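Local coordinates for putative uncharacterized protein (Aquifex aeolicus, PDB 3ME7), which is probably a copper-binding electron-transport protein of the SCO1/2 family, with a thioredoxin-like domain that carries a redox-active disulfide, at residues A[44-55]-A[84-95]. Residues are numbered along the deposited sequence; the frame is centred on the assembly and turned at random.
Sequences CPLITKSLLKVI and FQKEYGIDGKGW
L51 O, near the end of helix 43-52, accepts from two backbone donors, I55 N at 2.9 Å and V54 N at 3.1 Å, and this turn of chain sets L51 and I55 against the indole of W95. L51 CB meets W95 CH2 at 3.7 Å, I55 CG1 packs near CZ3, and the CD2 branch of L52 lies 3.7 Å from W95 CZ3. With CG anti to the backbone N (chi1 -176°), the six-membered ring of W95 reaches the helix, while NE1 is satisfied by T69. The backbone N of W95 donates to the syn lone pair of D91 OD2 at 2.9 Å, where strand 95-100 begins.

The other half of the contact belongs to Y88, just past helix 78-87. T48 CG2 makes a CH-pi contact with one face of its ring, 3.9 Å from the centroid and 22° off the normal; E87 CG lies over the rim of the opposite face. K49 CG and L52 CD1 come in at the ring's edge. At the far end Y88 OH rests against P45, 3.2 Å from its CA. T48 also sends OG1 to the edge of F84, 3.5 Å from CZ. Replacing Y88 by an alanine is likely to open a gap beside T48 and P45 and leave the threonine methyl without its aromatic face.

No hydrogen bond joins the segments, so apolar and aromatic surfaces hold helix 43-52 beside helix 78-87 and its following loop. The latter helix belongs to a beta-alpha-beta crossover between the neighbouring parallel strands 66-71 and 95-100. C44, disulfide-bonded to C40 and a predicted copper ligand, lies in the first turn of helix 43-52, the usual position of the redox CXXXC motif in the thioredoxin-like SCO fold.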
# COMPACT_ATOMS: atom_id res chain seq x y z
N CYS A 44 -7.17 -4.95 -9.89
CA CYS A 44 -7.25 -4.56 -8.48
C CYS A 44 -8.06 -5.51 -7.59
O CYS A 44 -7.66 -5.75 -6.45
CB CYS A 44 -7.68 -3.10 -8.27
SG CYS A 44 -6.85 -1.93 -9.35
N PRO A 45 -9.19 -6.07 -8.10
CA PRO A 45 -9.81 -7.13 -7.28
C PRO A 45 -8.86 -8.30 -7.07
O PRO A 45 -8.86 -8.89 -6.01
CB PRO A 45 -11.05 -7.55 -8.11
CG PRO A 45 -11.33 -6.39 -8.99
CD PRO A 45 -9.98 -5.78 -9.30
N LEU A 46 -8.05 -8.62 -8.08
CA LEU A 46 -7.12 -9.74 -7.93
C LEU A 46 -6.07 -9.44 -6.85
O LEU A 46 -5.81 -10.26 -5.98
CB LEU A 46 -6.47 -10.10 -9.27
CG LEU A 46 -7.44 -10.42 -10.42
CD1 LEU A 46 -6.67 -10.88 -11.65
CD2 LEU A 46 -8.44 -11.49 -9.97
N ILE A 47 -5.49 -8.24 -6.91
CA ILE A 47 -4.49 -7.81 -5.94
C ILE A 47 -5.06 -7.84 -4.52
O ILE A 47 -4.46 -8.41 -3.61
CB ILE A 47 -3.96 -6.39 -6.26
CG1 ILE A 47 -3.17 -6.41 -7.57
CG2 ILE A 47 -3.12 -5.86 -5.08
CD1 ILE A 47 -2.91 -5.03 -8.18
N THR A 48 -6.24 -7.24 -4.35
CA THR A 48 -6.82 -7.10 -3.01
C THR A 48 -7.24 -8.47 -2.47
O THR A 48 -6.98 -8.78 -1.31
CB THR A 48 -7.96 -6.08 -3.01
OG1 THR A 48 -7.47 -4.84 -3.54
CG2 THR A 48 -8.46 -5.85 -1.61
N LYS A 49 -7.86 -9.29 -3.32
CA LYS A 49 -8.24 -10.65 -2.92
C LYS A 49 -7.00 -11.47 -2.57
O LYS A 49 -7.02 -12.25 -1.62
CB LYS A 49 -9.03 -11.35 -4.03
CG LYS A 49 -10.42 -10.79 -4.22
CD LYS A 49 -11.07 -11.37 -5.46
CE LYS A 49 -12.47 -10.81 -5.62
NZ LYS A 49 -13.20 -11.56 -6.65
N SER A 50 -5.93 -11.30 -3.35
CA SER A 50 -4.67 -12.00 -3.05
C SER A 50 -4.08 -11.56 -1.70
O SER A 50 -3.64 -12.41 -0.91
CB SER A 50 -3.67 -11.83 -4.18
OG SER A 50 -2.58 -12.72 -4.00
N LEU A 51 -4.06 -10.26 -1.43
CA LEU A 51 -3.67 -9.73 -0.12
C LEU A 51 -4.52 -10.26 1.01
O LEU A 51 -4.01 -10.61 2.07
CB LEU A 51 -3.74 -8.20 -0.12
CG LEU A 51 -2.58 -7.54 -0.83
CD1 LEU A 51 -2.81 -6.03 -0.79
CD2 LEU A 51 -1.23 -7.89 -0.16
N LEU A 52 -5.84 -10.32 0.81
CA LEU A 52 -6.73 -10.85 1.83
C LEU A 52 -6.34 -12.28 2.21
O LEU A 52 -6.56 -12.67 3.34
CB LEU A 52 -8.19 -10.81 1.37
CG LEU A 52 -8.82 -9.42 1.32
CD1 LEU A 52 -10.14 -9.47 0.54
CD2 LEU A 52 -9.06 -8.84 2.71
N LYS A 53 -5.78 -13.03 1.26
CA LYS A 53 -5.40 -14.44 1.49
C LYS A 53 -3.95 -14.66 1.92
O LYS A 53 -3.55 -15.80 2.17
CB LYS A 53 -5.79 -15.32 0.30
CG LYS A 53 -7.30 -15.56 0.24
CD LYS A 53 -7.83 -16.12 -1.09
CE LYS A 53 -9.33 -16.39 -0.96
NZ LYS A 53 -9.96 -16.89 -2.23
N VAL A 54 -3.14 -13.60 1.98
CA VAL A 54 -1.78 -13.73 2.52
C VAL A 54 -1.57 -12.98 3.83
O VAL A 54 -0.86 -13.48 4.70
CB VAL A 54 -0.67 -13.37 1.47
CG1 VAL A 54 -0.62 -11.85 1.16
CG2 VAL A 54 0.72 -13.86 1.93
N ILE A 55 -2.19 -11.81 3.97
CA ILE A 55 -2.02 -10.99 5.18
C ILE A 55 -2.25 -11.77 6.50
O ILE A 55 -1.43 -11.66 7.40
CB ILE A 55 -2.86 -9.67 5.12
CG1 ILE A 55 -2.31 -8.72 4.04
CG2 ILE A 55 -2.97 -8.99 6.48
CD1 ILE A 55 -0.87 -8.23 4.26
N PHE A 84 -15.18 0.83 -1.39
CA PHE A 84 -14.12 -0.17 -1.58
C PHE A 84 -13.83 -0.95 -0.30
O PHE A 84 -13.74 -2.17 -0.32
CB PHE A 84 -12.85 0.51 -2.12
CG PHE A 84 -11.77 -0.45 -2.55
CD1 PHE A 84 -10.84 -0.95 -1.62
CD2 PHE A 84 -11.66 -0.84 -3.88
CE1 PHE A 84 -9.84 -1.85 -2.02
CE2 PHE A 84 -10.65 -1.73 -4.28
CZ PHE A 84 -9.75 -2.22 -3.34
N GLN A 85 -13.73 -0.24 0.83
CA GLN A 85 -13.44 -0.87 2.12
C GLN A 85 -14.49 -1.92 2.48
O GLN A 85 -14.16 -3.04 2.86
CB GLN A 85 -13.39 0.18 3.23
CG GLN A 85 -13.10 -0.42 4.61
CD GLN A 85 -13.64 0.41 5.75
OE1 GLN A 85 -14.05 1.55 5.55
NE2 GLN A 85 -13.69 -0.18 6.95
N LYS A 86 -15.75 -1.54 2.32
CA LYS A 86 -16.86 -2.43 2.65
C LYS A 86 -16.90 -3.60 1.69
O LYS A 86 -17.18 -4.73 2.10
CB LYS A 86 -18.18 -1.67 2.61
CG LYS A 86 -18.42 -0.77 3.81
CD LYS A 86 -19.88 -0.34 3.89
CE LYS A 86 -20.18 0.43 5.16
NZ LYS A 86 -21.62 0.37 5.49
N GLU A 87 -16.61 -3.33 0.41
CA GLU A 87 -16.61 -4.36 -0.63
C GLU A 87 -15.73 -5.54 -0.26
O GLU A 87 -16.12 -6.71 -0.43
CB GLU A 87 -16.16 -3.77 -1.96
CG GLU A 87 -16.17 -4.76 -3.12
CD GLU A 87 -16.00 -4.09 -4.44
OE1 GLU A 87 -16.41 -2.90 -4.58
OE2 GLU A 87 -15.48 -4.75 -5.36
N TYR A 88 -14.54 -5.25 0.27
CA TYR A 88 -13.56 -6.29 0.52
C TYR A 88 -13.50 -6.69 1.99
O TYR A 88 -12.65 -7.50 2.37
CB TYR A 88 -12.19 -5.88 -0.03
CG TYR A 88 -12.15 -5.81 -1.55
CD1 TYR A 88 -11.93 -6.96 -2.31
CD2 TYR A 88 -12.36 -4.61 -2.22
CE1 TYR A 88 -11.90 -6.91 -3.70
CE2 TYR A 88 -12.34 -4.55 -3.61
CZ TYR A 88 -12.12 -5.70 -4.33
OH TYR A 88 -12.08 -5.62 -5.70
N GLY A 89 -14.40 -6.15 2.81
CA GLY A 89 -14.48 -6.51 4.22
C GLY A 89 -13.26 -6.07 5.02
O GLY A 89 -12.92 -6.66 6.05
N ILE A 90 -12.61 -5.02 4.53
CA ILE A 90 -11.41 -4.47 5.17
C ILE A 90 -11.80 -3.75 6.48
O ILE A 90 -12.76 -3.00 6.50
CB ILE A 90 -10.63 -3.58 4.16
CG1 ILE A 90 -10.00 -4.45 3.07
CG2 ILE A 90 -9.57 -2.71 4.86
CD1 ILE A 90 -9.58 -3.68 1.82
N ASP A 91 -11.05 -4.00 7.55
CA ASP A 91 -11.45 -3.50 8.88
C ASP A 91 -11.42 -1.98 8.96
O ASP A 91 -12.25 -1.37 9.63
CB ASP A 91 -10.57 -4.11 9.99
CG ASP A 91 -9.25 -3.39 10.16
OD1 ASP A 91 -9.13 -2.58 11.08
OD2 ASP A 91 -8.34 -3.59 9.36
N GLY A 92 -10.47 -1.36 8.26
CA GLY A 92 -10.44 0.08 8.14
C GLY A 92 -9.52 0.76 9.13
O GLY A 92 -9.23 1.95 8.97
N LYS A 93 -9.05 0.01 10.13
CA LYS A 93 -8.12 0.55 11.14
C LYS A 93 -6.68 0.03 11.03
O LYS A 93 -5.79 0.80 10.74
CB LYS A 93 -8.69 0.46 12.57
CG LYS A 93 -9.07 -0.92 13.07
CD LYS A 93 -10.18 -0.84 14.11
CE LYS A 93 -11.10 -2.05 14.03
NZ LYS A 93 -11.83 -2.07 12.72
N GLY A 94 -6.46 -1.27 11.23
CA GLY A 94 -5.13 -1.88 11.01
C GLY A 94 -4.80 -1.97 9.53
O GLY A 94 -3.64 -1.83 9.11
N TRP A 95 -5.83 -2.25 8.74
CA TRP A 95 -5.75 -2.21 7.30
C TRP A 95 -6.66 -1.07 6.88
O TRP A 95 -7.87 -1.15 7.05
CB TRP A 95 -6.24 -3.55 6.73
CG TRP A 95 -6.12 -3.71 5.23
CD1 TRP A 95 -6.12 -2.71 4.27
CD2 TRP A 95 -6.06 -4.95 4.50
NE1 TRP A 95 -6.01 -3.26 3.01
CE2 TRP A 95 -6.00 -4.62 3.13
CE3 TRP A 95 -6.04 -6.30 4.89
CZ2 TRP A 95 -5.91 -5.59 2.14
CZ3 TRP A 95 -5.95 -7.27 3.90
CH2 TRP A 95 -5.89 -6.90 2.54